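Local coordinates for protein SusD homolog (Bacteroides thetaiotaomicron VPI-5482, PDB 3IV0) that probably binds glycans at the outer membrane as a SusD-family lipoprotein, although its own ligand is not known, at residues K124-F129 and G197-R202; D317-L322 and R419-I424. All coordinates share one frame; numbering follows the deposited sequence.

Contact 1: K124-F129 and G197-R202; sequences KAEAIF and GIRASR
E126 of helix 117-142 and R199, in the loop before helix 202-219, meet in a side-on salt bridge in which two nitrogens of the guanidinium each take one carboxylate oxygen. R199 NE reaches E126 OE1 at 2.7 Å, almost straight (174°) and in the guanidinium plane, while R199 NH2 gives a more bent bond to E126 OE2 at 3.0 Å. Both oxygens use their syn lone pairs, and the two planes lie only 24° apart. The glutamate arrives on a chain extended beyond CG; R199 folds back instead, bent at chi2 and chi3, which brings its NE edge round to the acid. Y30 OH hydrogen-bonds both E126 OE1 and A200 N, bridging the segments, and E23 forms a salt bridge with R199 NH2, so this buried pair is gripped from both ends.

One turn on, the close apolar packing is that of A200 CB, which sits 3.5 Å from F129 CD2 and meets the ring obliquely. The looser side is the beginning of segment 197-202, where I198 is partly exposed and does not pack on the helix segment.

Helix 19-39 packs L26 against both E126 and R199, and helix 202-219, N-capped by S201, places V205 and L208 on F129, whose ring also meets F266 of strand 264-268 edge-to-face. The end of the loop thus packs on helix 117-142 just where helix 202-219 begins, beside helix 19-39 and strand 264-268.

Contact 2: D317-L322 and R419-I424; sequences DARKEL and RCRELI
R319 and E422 cross at about a right angle, and the guanidinium of the first donates from R319 NH1 to E422 OE1 at 2.7 Å. The N-H is well off line (141°), the acceptor uses its anti lone pair, and the guanidinium and carboxylate planes stand 49° apart. E422 reaches this position with CG anti to its backbone N (chi1 -178°) and a bend at chi2, which swings the carboxylate toward the arginine.

The other edge of the R319 guanidinium is held by D317, two residues earlier. R319 NE bonds D317 OD1 at 2.9 Å, and R319 NH2 meets D317 OD2 at 2.8 Å from above the carboxylate plane. D317 OD1 also accepts from R319 N, the capping bond of an aspartate at the N-cap of helix 318-323, so one carboxylate both caps the helix and orients the arginine. Bonds at both edges should restrict rotation of the guanidinium between D317 on one side and E422, with E418, at NH1.

R421 lies across R319 at about a right angle, with its CB over the centre of one guanidinium face, 4.0 Å above the plane. R421 CD approaches D317 OD2 to 3.6 Å. Although R319 NH2 and R421 NE come within 3.8 Å, E418 forms salt bridges with both arginines and probably offsets their like charges; R421 NH1 also hydrogen-bonds L310 O.

The network thus joins the first turn of helix 318-323 to the C-terminal end of helix 408-422. E422 OE2 extends it to R398, at the end of helix 385-398, and to R366, the last residue of strand 362-366, just before helix 367-381, while A368 of that helix packs against E422.

Both segments of contact 1 precede those of contact 2 in the sequence; the centres of the two contacts lie 29 Å apart and their nearest atoms about 14 Å. They share no helix or strand: contact 1 joins helix 117-142 to the approach to helix 202-219, whereas contact 2 joins helix 318-323 to the end of helix 408-422. Both are buried and built round arginine-carboxylate salt bridges, and the centres of contacts 1 and 2 lie about 16 and 17 Å from the centre of the chain. Each joins its own pair of elements, more than 60 residues apart in sequence, in separate parts of a largely helical SusD-family fold.

Contact 1: K124-F129 and G197-R202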
# COMPACT_ATOMS: atom_id res chain seq x y z
N LYS A 124 5.01 12.03 -18.75
CA LYS A 124 3.98 11.15 -19.26
C LYS A 124 4.06 9.83 -18.53
O LYS A 124 3.02 9.28 -18.12
CB LYS A 124 4.13 10.92 -20.76
CG LYS A 124 3.76 12.11 -21.64
CD LYS A 124 4.01 11.75 -23.13
CE LYS A 124 3.71 12.87 -24.07
NZ LYS A 124 4.26 12.48 -25.43
N ALA A 125 5.26 9.25 -18.41
CA ALA A 125 5.43 7.96 -17.72
C ALA A 125 4.96 8.04 -16.27
O ALA A 125 4.26 7.12 -15.78
CB ALA A 125 6.86 7.52 -17.76
N GLU A 126 5.29 9.12 -15.58
CA GLU A 126 4.83 9.30 -14.23
C GLU A 126 3.33 9.43 -14.11
O GLU A 126 2.70 8.86 -13.20
CB GLU A 126 5.50 10.53 -13.60
CG GLU A 126 6.97 10.42 -13.38
CD GLU A 126 7.50 11.61 -12.65
OE1 GLU A 126 7.10 11.82 -11.50
OE2 GLU A 126 8.30 12.38 -13.21
N ALA A 127 2.71 10.12 -15.06
CA ALA A 127 1.28 10.27 -15.06
C ALA A 127 0.60 8.92 -15.32
O ALA A 127 -0.43 8.62 -14.68
CB ALA A 127 0.84 11.31 -16.13
N ILE A 128 1.13 8.13 -16.25
CA ILE A 128 0.57 6.79 -16.48
C ILE A 128 0.73 5.94 -15.23
O ILE A 128 -0.21 5.22 -14.84
CB ILE A 128 1.26 6.13 -17.65
CG1 ILE A 128 0.85 6.84 -18.94
CG2 ILE A 128 0.89 4.62 -17.74
CD1 ILE A 128 1.83 6.61 -20.11
N PHE A 129 1.88 6.00 -14.57
CA PHE A 129 2.07 5.29 -13.33
C PHE A 129 1.05 5.70 -12.28
O PHE A 129 0.40 4.84 -11.64
CB PHE A 129 3.49 5.46 -12.78
CG PHE A 129 3.67 4.85 -11.41
CD1 PHE A 129 3.81 3.47 -11.27
CD2 PHE A 129 3.61 5.63 -10.28
CE1 PHE A 129 3.93 2.91 -10.01
CE2 PHE A 129 3.72 5.06 -9.01
CZ PHE A 129 3.90 3.69 -8.89
N GLY A 197 12.38 8.23 -4.04
CA GLY A 197 11.28 7.48 -3.40
C GLY A 197 9.89 8.01 -3.68
O GLY A 197 8.94 7.24 -3.76
N ILE A 198 9.77 9.31 -3.92
CA ILE A 198 8.52 10.01 -4.00
C ILE A 198 8.11 10.45 -5.40
O ILE A 198 7.01 10.97 -5.59
CB ILE A 198 8.50 11.21 -3.03
CG1 ILE A 198 9.61 12.23 -3.35
CG2 ILE A 198 8.63 10.72 -1.56
CD1 ILE A 198 9.45 13.52 -2.50
N ARG A 199 8.98 10.22 -6.38
CA ARG A 199 8.63 10.32 -7.79
C ARG A 199 8.81 8.93 -8.38
O ARG A 199 9.75 8.21 -8.04
CB ARG A 199 9.57 11.33 -8.48
CG ARG A 199 9.40 12.77 -7.98
CD ARG A 199 8.13 13.45 -8.49
NE ARG A 199 8.17 13.74 -9.92
CZ ARG A 199 8.71 14.83 -10.46
NH1 ARG A 199 9.24 15.79 -9.71
NH2 ARG A 199 8.71 14.93 -11.78
N ALA A 200 7.88 8.53 -9.22
CA ALA A 200 7.92 7.19 -9.77
C ALA A 200 9.25 6.87 -10.44
O ALA A 200 9.74 7.65 -11.27
CB ALA A 200 6.77 7.00 -10.80
N SER A 201 9.81 5.70 -10.13
CA SER A 201 11.00 5.16 -10.75
C SER A 201 10.63 3.86 -11.47
O SER A 201 9.49 3.39 -11.40
CB SER A 201 12.05 4.84 -9.70
OG SER A 201 11.66 3.69 -8.93
N ARG A 202 11.62 3.25 -12.12
CA ARG A 202 11.41 1.95 -12.75
C ARG A 202 10.95 0.93 -11.71
O ARG A 202 10.10 0.09 -11.96
CB ARG A 202 12.70 1.50 -13.46
CG ARG A 202 12.53 0.26 -14.37
CD ARG A 202 13.86 -0.06 -15.08
NE ARG A 202 13.76 -1.18 -16.04
CZ ARG A 202 13.29 -1.06 -17.28
NH1 ARG A 202 12.81 0.09 -17.70
NH2 ARG A 202 13.26 -2.11 -18.07

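Contact 2: D317-L322 and R419-I424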
# COMPACT_ATOMS: atom_id res chain seq x y z
N ASP A 317 14.52 -13.32 15.97
CA ASP A 317 13.99 -12.38 14.96
C ASP A 317 14.17 -10.99 15.54
O ASP A 317 13.46 -10.62 16.49
CB ASP A 317 12.53 -12.65 14.71
CG ASP A 317 11.96 -11.85 13.54
OD1 ASP A 317 12.49 -10.74 13.27
OD2 ASP A 317 10.99 -12.32 12.92
N ALA A 318 15.10 -10.24 14.99
CA ALA A 318 15.43 -8.92 15.51
C ALA A 318 14.25 -7.94 15.44
O ALA A 318 14.24 -6.92 16.16
CB ALA A 318 16.61 -8.37 14.83
N ARG A 319 13.26 -8.21 14.59
CA ARG A 319 12.10 -7.35 14.55
C ARG A 319 11.37 -7.35 15.87
O ARG A 319 10.71 -6.37 16.24
CB ARG A 319 11.15 -7.75 13.40
CG ARG A 319 11.77 -7.50 12.01
CD ARG A 319 11.04 -8.19 10.86
NE ARG A 319 11.20 -9.65 10.94
CZ ARG A 319 11.05 -10.50 9.94
NH1 ARG A 319 10.80 -10.08 8.70
NH2 ARG A 319 11.16 -11.80 10.14
N LYS A 320 11.47 -8.45 16.62
CA LYS A 320 10.81 -8.49 17.92
C LYS A 320 11.28 -7.37 18.83
O LYS A 320 10.47 -6.64 19.39
CB LYS A 320 11.02 -9.85 18.60
CG LYS A 320 10.32 -10.99 17.94
CD LYS A 320 10.33 -12.27 18.80
CE LYS A 320 11.71 -12.85 18.98
NZ LYS A 320 11.69 -14.17 19.73
N GLU A 321 12.59 -7.24 18.97
CA GLU A 321 13.20 -6.26 19.86
C GLU A 321 13.15 -4.84 19.29
O GLU A 321 13.03 -3.84 20.02
CB GLU A 321 14.65 -6.63 20.12
CG GLU A 321 14.90 -7.79 21.03
CD GLU A 321 14.73 -9.16 20.38
OE1 GLU A 321 14.86 -9.30 19.14
OE2 GLU A 321 14.47 -10.14 21.13
N LEU A 322 13.26 -4.73 17.97
CA LEU A 322 13.43 -3.40 17.39
C LEU A 322 12.13 -2.74 17.01
O LEU A 322 12.09 -1.51 16.91
CB LEU A 322 14.35 -3.45 16.18
CG LEU A 322 15.80 -3.80 16.47
CD1 LEU A 322 16.56 -4.14 15.21
CD2 LEU A 322 16.51 -2.63 17.18
N ARG A 419 5.71 -11.98 4.94
CA ARG A 419 5.15 -10.68 4.55
C ARG A 419 4.36 -10.08 5.71
O ARG A 419 4.42 -8.86 5.93
CB ARG A 419 4.21 -10.81 3.33
CG ARG A 419 4.97 -10.94 1.99
CD ARG A 419 4.08 -10.89 0.73
NE ARG A 419 3.26 -9.69 0.66
CZ ARG A 419 3.66 -8.52 0.16
NH1 ARG A 419 4.90 -8.35 -0.27
NH2 ARG A 419 2.84 -7.48 0.12
N CYS A 420 3.66 -10.89 6.50
CA CYS A 420 2.94 -10.35 7.64
C CYS A 420 3.88 -9.78 8.69
O CYS A 420 3.60 -8.75 9.29
CB CYS A 420 2.05 -11.42 8.24
SG CYS A 420 0.65 -11.94 7.23
N ARG A 421 5.00 -10.45 8.93
CA ARG A 421 5.99 -9.93 9.88
C ARG A 421 6.68 -8.69 9.34
O ARG A 421 6.79 -7.66 10.03
CB ARG A 421 7.08 -10.96 10.15
CG ARG A 421 6.67 -12.12 11.06
CD ARG A 421 7.86 -13.07 11.26
NE ARG A 421 8.06 -14.01 10.18
CZ ARG A 421 7.40 -15.14 10.04
NH1 ARG A 421 6.50 -15.51 10.94
NH2 ARG A 421 7.64 -15.92 9.01
N GLU A 422 7.17 -8.78 8.11
CA GLU A 422 8.01 -7.74 7.55
C GLU A 422 7.26 -6.43 7.30
O GLU A 422 7.80 -5.35 7.53
CB GLU A 422 8.62 -8.23 6.25
CG GLU A 422 9.55 -7.26 5.59
CD GLU A 422 10.79 -6.96 6.39
OE1 GLU A 422 11.20 -7.79 7.26
OE2 GLU A 422 11.41 -5.90 6.19
N LEU A 423 5.99 -6.53 6.89
CA LEU A 423 5.25 -5.37 6.42
C LEU A 423 4.20 -4.86 7.35
O LEU A 423 3.43 -3.96 7.00
CB LEU A 423 4.65 -5.65 5.06
CG LEU A 423 5.63 -6.07 3.96
CD1 LEU A 423 4.90 -6.49 2.67
CD2 LEU A 423 6.67 -4.99 3.62
N ILE A 424 4.22 -5.32 8.59
CA ILE A 424 3.22 -4.87 9.54
C ILE A 424 3.21 -3.35 9.63
O ILE A 424 4.24 -2.72 9.78
CB ILE A 424 3.44 -5.54 10.94
CG1 ILE A 424 2.25 -5.17 11.84
CG2 ILE A 424 4.80 -5.18 11.58
CD1 ILE A 424 2.18 -6.03 13.13